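Local coordinates for ICChI, a glycosylated chitinase (Ipomoea carnea, PDB 6IDN), which hydrolyses chitin and also has lysozyme activity, as a glycosylated plant enzyme with a TIM barrel fold, at residues Phe124-Glu127 with Tyr133-Thr136; Ile5-Asp10 with Gly14-Thr19. One frame throughout, in Å; residues are numbered along the deposited sequence.

Both contacts join a barrel strand to the start of the helix that follows it. Contact 2 comes first along the chain and takes strand 2-7 with helix 16-21. Contact 1 comes later, with strand 121-126 and helix 134-148. Their centres lie about 23 Å apart, on opposite sides of the chain's centre. The two strands belong to the same sheet, with strands 27-36 and 73-80 between them. Inside the barrel they still meet: D125 OD2 packs against Y6 CE2 at 4.2 Å, and Y6 OH is hydrogen-bonded to D123. The same kind of beta-alpha step recurs at two places around the barrel, with hydrophobic packing in contact 1 and an indole hydrogen bond in contact 2.

Contact 1: Phe124-Glu127 with Tyr133-Thr136; sequences FDIE and YYDT
The beta-alpha-beta unit of strand 121-126, helix 134-148 and strand 153-156 is packed here by F124 and I126 of the strand against Y134, in the first turn of the helix. I126 lies over one face of the Y134 ring. Its CG1 is 3.9 Å from the ring centroid, 14° off the normal, which makes a CH-pi contact. Its two methyls, CG2 and CD1, spread over the same ring: CG2 is 3.6 Å from Y134 CE2, and CD1 is 3.6 Å from Y134 CE1. The spread follows from the torsions. CG1 sits beside the backbone N (chi1 -53°), and chi2 of -49° folds CD1 back toward CG2, so that all three carbons face the tyrosine. F124 comes in obliquely near the CB end of the same ring, with CD2 4.1 Å from Y134 CD1. Its CE2 also reaches the helix backbone, 3.6 Å from Y134 O. The side-chain packing is mainly apolar, and all three touching residues are buried. Beyond it, F124 packs on L137, A138 and L141 of the same helix and meets F176 edge-to-face. Y85 touches both I126 and Y134. The sequence FDIE ends the DxxDxDxE signature of glycoside hydrolase family 18, whose last glutamate is the proton donor in characterised relatives. The alternation is that of a TIM barrel strand: F124 and I126 face the helix layer, while D125, between them, points to the other side, where it meets F32 and A157 and bonds weakly to Q182, as in the active-site strand of the family.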
loop_
_atom_site.group_PDB
_atom_site.type_symbol
_atom_site.label_atom_id
_atom_site.label_comp_id
_atom_site.label_asym_id
_atom_site.label_seq_id
_atom_site.Cartn_x
_atom_site.Cartn_y
_atom_site.Cartn_z
ATOM N N PHE A 124 2.635 -3.013 3.439
ATOM C CA PHE A 124 2.149 -4.034 4.377
ATOM C C PHE A 124 0.635 -3.871 4.502
ATOM O O PHE A 124 0.158 -3.087 5.319
ATOM C CB PHE A 124 2.785 -3.870 5.757
ATOM C CG PHE A 124 4.229 -4.290 5.868
ATOM C CD1 PHE A 124 5.205 -3.829 4.988
ATOM C CD2 PHE A 124 4.623 -5.098 6.929
ATOM C CE1 PHE A 124 6.528 -4.203 5.143
ATOM C CE2 PHE A 124 5.956 -5.469 7.109
ATOM C CZ PHE A 124 6.911 -5.038 6.209
ATOM N N ASP A 125 -0.122 -4.620 3.697
ATOM C CA ASP A 125 -1.587 -4.567 3.756
ATOM C C ASP A 125 -2.112 -5.803 4.482
ATOM O O ASP A 125 -2.842 -6.621 3.946
ATOM C CB ASP A 125 -2.180 -4.438 2.349
ATOM C CG ASP A 125 -3.667 -4.107 2.366
ATOM O OD1 ASP A 125 -4.199 -3.762 3.442
ATOM O OD2 ASP A 125 -4.326 -4.206 1.303
ATOM N N ILE A 126 -1.686 -5.928 5.734
ATOM C CA ILE A 126 -1.962 -7.113 6.543
ATOM C C ILE A 126 -3.368 -6.979 7.129
ATOM O O ILE A 126 -3.606 -6.144 8.000
ATOM C CB ILE A 126 -0.907 -7.280 7.647
ATOM C CG1 ILE A 126 0.512 -7.248 7.054
ATOM C CG2 ILE A 126 -1.135 -8.577 8.431
ATOM C CD1 ILE A 126 0.708 -8.174 5.832
ATOM N N GLU A 127 -4.300 -7.806 6.650
ATOM C CA GLU A 127 -5.697 -7.742 7.057
ATOM C C GLU A 127 -6.204 -9.011 7.717
ATOM O O GLU A 127 -7.363 -9.040 8.157
ATOM C CB GLU A 127 -6.605 -7.458 5.853
ATOM C CG GLU A 127 -6.323 -6.189 5.099
ATOM C CD GLU A 127 -7.280 -6.015 3.938
ATOM O OE1 GLU A 127 -8.490 -6.278 4.119
ATOM O OE2 GLU A 127 -6.829 -5.621 2.845
ATOM N N TYR A 133 5.515 -10.780 14.144
ATOM C CA TYR A 133 6.796 -10.712 13.412
ATOM C C TYR A 133 6.789 -9.782 12.205
ATOM O O TYR A 133 7.804 -9.724 11.492
ATOM C CB TYR A 133 7.282 -12.102 12.979
ATOM C CG TYR A 133 7.304 -13.073 14.126
ATOM C CD1 TYR A 133 8.155 -12.878 15.203
ATOM C CD2 TYR A 133 6.467 -14.168 14.139
ATOM C CE1 TYR A 133 8.163 -13.743 16.263
ATOM C CE2 TYR A 133 6.459 -15.036 15.193
ATOM C CZ TYR A 133 7.320 -14.836 16.251
ATOM O OH TYR A 133 7.314 -15.720 17.316
ATOM N N TYR A 134 5.721 -9.015 11.961
ATOM C CA TYR A 134 5.788 -8.011 10.899
ATOM C C TYR A 134 6.734 -6.875 11.269
ATOM O O TYR A 134 7.308 -6.227 10.373
ATOM C CB TYR A 134 4.377 -7.491 10.591
ATOM C CG TYR A 134 3.575 -8.521 9.829
ATOM C CD1 TYR A 134 3.915 -8.847 8.527
ATOM C CD2 TYR A 134 2.503 -9.181 10.419
ATOM C CE1 TYR A 134 3.204 -9.808 7.819
ATOM C CE2 TYR A 134 1.790 -10.150 9.716
ATOM C CZ TYR A 134 2.139 -10.451 8.422
ATOM O OH TYR A 134 1.433 -11.406 7.729
ATOM N N ASP A 135 6.916 -6.613 12.570
ATOM C CA ASP A 135 7.971 -5.689 12.981
ATOM C C ASP A 135 9.343 -6.196 12.549
ATOM O O ASP A 135 10.169 -5.426 12.038
ATOM C CB ASP A 135 7.931 -5.432 14.503
ATOM C CG ASP A 135 7.875 -6.696 15.372
ATOM O OD1 ASP A 135 7.645 -7.820 14.886
ATOM O OD2 ASP A 135 8.037 -6.531 16.614
ATOM N N THR A 136 9.603 -7.491 12.738
ATOM C CA THR A 136 10.877 -8.079 12.328
ATOM C C THR A 136 11.028 -8.053 10.807
ATOM O O THR A 136 12.107 -7.738 10.290
ATOM C CB THR A 136 10.978 -9.511 12.885
ATOM O OG1 THR A 136 10.783 -9.483 14.316
ATOM C CG2 THR A 136 12.330 -10.144 12.583
#

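Contact 2: Ile5-Asp10 with Gly14-Thr19; sequences IYWGQD and GSLRET
W7 is the tight centre of this contact, with its indole set against G14, L16 and T19. NE1 donates to G14 O at 2.9 Å, and the bond is nearly straight (167°). The acceptor lies close to the ring plane, so the bond fixes the rotation of the indole. L16 CB sits over one face of the six-membered ring, 4.1 Å from its centroid. T19 OG1 comes within 3.4 Å of W7 CD1. CG of W7 is anti to the backbone N (chi1 175°), which carries the ring across to the helix start. The contact is the first beta-alpha step of the TIM barrel, from strand 2-7 to helix 16-21. Were W7 an alanine, G14 O would probably lose its indole donor and a gap would be likely to open beside L16 CB. The hydroxyl of T19 is held by its own helix: OG1 donates to S15 O at 2.9 Å, and T19 N reaches that same oxygen from the opposite face of its plane. Packing is looser at I5, whose CG2 stands 4.4 Å from T19 CG2. The solvent side is polar. There S15 and E18 form a capping box: E18 N donates to S15 OG at 3.0 Å, and the exposed E18 carboxylate accepts from S15 N through OE1, also at 3.0 Å.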
loop_
_atom_site.group_PDB
_atom_site.type_symbol
_atom_site.label_atom_id
_atom_site.label_comp_id
_atom_site.label_asym_id
_atom_site.label_seq_id
_atom_site.Cartn_x
_atom_site.Cartn_y
_atom_site.Cartn_z
ATOM N N ILE A 5 -2.215 4.783 -5.184
ATOM C CA ILE A 5 -3.352 3.970 -5.593
ATOM C C ILE A 5 -2.929 2.516 -5.678
ATOM O O ILE A 5 -1.776 2.202 -5.980
ATOM C CB ILE A 5 -3.962 4.433 -6.935
ATOM C CG1 ILE A 5 -5.365 3.827 -7.089
ATOM C CG2 ILE A 5 -3.045 4.055 -8.108
ATOM C CD1 ILE A 5 -6.330 4.671 -7.872
ATOM N N TYR A 6 -3.890 1.623 -5.419
ATOM C CA TYR A 6 -3.694 0.188 -5.589
ATOM C C TYR A 6 -4.039 -0.254 -7.007
ATOM O O TYR A 6 -5.063 0.144 -7.571
ATOM C CB TYR A 6 -4.543 -0.595 -4.585
ATOM C CG TYR A 6 -3.933 -0.607 -3.205
ATOM C CD1 TYR A 6 -4.147 0.447 -2.327
ATOM C CD2 TYR A 6 -3.148 -1.671 -2.776
ATOM C CE1 TYR A 6 -3.575 0.457 -1.077
ATOM C CE2 TYR A 6 -2.579 -1.679 -1.510
ATOM C CZ TYR A 6 -2.801 -0.605 -0.670
ATOM O OH TYR A 6 -2.233 -0.581 0.582
ATOM N N TRP A 7 -3.188 -1.112 -7.553
ATOM C CA TRP A 7 -3.397 -1.688 -8.870
ATOM C C TRP A 7 -3.096 -3.176 -8.793
ATOM O O TRP A 7 -2.250 -3.611 -8.007
ATOM C CB TRP A 7 -2.506 -1.004 -9.918
ATOM C CG TRP A 7 -2.549 -1.597 -11.305
ATOM C CD1 TRP A 7 -3.298 -1.156 -12.348
ATOM C CD2 TRP A 7 -1.781 -2.712 -11.806
ATOM N NE1 TRP A 7 -3.061 -1.927 -13.474
ATOM C CE2 TRP A 7 -2.133 -2.887 -13.158
ATOM C CE3 TRP A 7 -0.837 -3.574 -11.238
ATOM C CZ2 TRP A 7 -1.579 -3.890 -13.943
ATOM C CZ3 TRP A 7 -0.289 -4.569 -12.019
ATOM C CH2 TRP A 7 -0.659 -4.718 -13.356
ATOM N N GLY A 8 -3.821 -3.956 -9.590
ATOM C CA GLY A 8 -3.539 -5.373 -9.699
ATOM C C GLY A 8 -4.741 -6.281 -9.543
ATOM O O GLY A 8 -4.720 -7.419 -10.019
ATOM N N GLN A 9 -5.798 -5.806 -8.882
ATOM C CA GLN A 9 -6.865 -6.692 -8.446
ATOM C C GLN A 9 -8.113 -6.625 -9.324
ATOM O O GLN A 9 -9.163 -7.150 -8.931
ATOM C CB GLN A 9 -7.212 -6.405 -6.984
ATOM C CG GLN A 9 -6.158 -6.914 -6.001
ATOM C CD GLN A 9 -5.944 -8.402 -6.140
ATOM O OE1 GLN A 9 -6.849 -9.194 -5.861
ATOM N NE2 GLN A 9 -4.754 -8.801 -6.613
ATOM N N ASP A 10 -8.019 -6.037 -10.516
ATOM C CA ASP A 10 -9.077 -6.177 -11.514
ATOM C C ASP A 10 -8.469 -6.012 -12.900
ATOM O O ASP A 10 -7.960 -4.937 -13.234
ATOM C CB ASP A 10 -10.205 -5.164 -11.281
ATOM C CG ASP A 10 -11.475 -5.541 -12.018
ATOM O OD1 ASP A 10 -11.420 -5.701 -13.259
ATOM O OD2 ASP A 10 -12.531 -5.679 -11.360
ATOM N N GLY A 14 -7.197 -1.359 -16.529
ATOM C CA GLY A 14 -6.162 -0.755 -17.339
ATOM C C GLY A 14 -4.785 -1.308 -17.004
ATOM O O GLY A 14 -4.554 -1.895 -15.943
ATOM N N SER A 15 -3.857 -1.125 -17.942
ATOM C CA SER A 15 -2.492 -1.578 -17.725
ATOM C C SER A 15 -1.796 -0.694 -16.694
ATOM O O SER A 15 -2.261 0.397 -16.341
ATOM C CB SER A 15 -1.709 -1.582 -19.043
ATOM O OG SER A 15 -1.469 -0.262 -19.504
ATOM N N LEU A 16 -0.675 -1.190 -16.179
ATOM C CA LEU A 16 0.111 -0.374 -15.264
ATOM C C LEU A 16 0.611 0.883 -15.965
ATOM O O LEU A 16 0.609 1.972 -15.381
ATOM C CB LEU A 16 1.271 -1.199 -14.708
ATOM C CG LEU A 16 2.205 -0.507 -13.725
ATOM C CD1 LEU A 16 1.504 -0.116 -12.422
ATOM C CD2 LEU A 16 3.403 -1.419 -13.451
ATOM N N ARG A 17 1.019 0.757 -17.232
ATOM C CA ARG A 17 1.450 1.926 -17.993
ATOM C C ARG A 17 0.331 2.955 -18.108
ATOM O O ARG A 17 0.555 4.153 -17.912
ATOM C CB ARG A 17 1.931 1.512 -19.389
ATOM C CG ARG A 17 2.252 2.710 -20.291
ATOM C CD ARG A 17 2.654 2.314 -21.715
ATOM N NE ARG A 17 3.910 1.570 -21.731
ATOM C CZ ARG A 17 5.106 2.124 -21.895
ATOM N NH1 ARG A 17 5.215 3.433 -22.067
ATOM N NH2 ARG A 17 6.194 1.366 -21.885
ATOM N N GLU A 18 -0.881 2.503 -18.438
ATOM C CA GLU A 18 -2.006 3.427 -18.539
ATOM C C GLU A 18 -2.312 4.066 -17.192
ATOM O O GLU A 18 -2.661 5.251 -17.115
ATOM C CB GLU A 18 -3.235 2.693 -19.071
ATOM C CG GLU A 18 -3.139 2.352 -20.552
ATOM C CD GLU A 18 -4.177 1.341 -20.989
ATOM O OE1 GLU A 18 -4.806 0.697 -20.127
ATOM O OE2 GLU A 18 -4.379 1.198 -22.211
ATOM N N THR A 19 -2.199 3.286 -16.124
ATOM C CA THR A 19 -2.397 3.830 -14.789
ATOM C C THR A 19 -1.400 4.946 -14.504
ATOM O O THR A 19 -1.772 6.030 -14.034
ATOM C CB THR A 19 -2.280 2.692 -13.780
ATOM O OG1 THR A 19 -3.326 1.747 -14.048
ATOM C CG2 THR A 19 -2.396 3.205 -12.339
#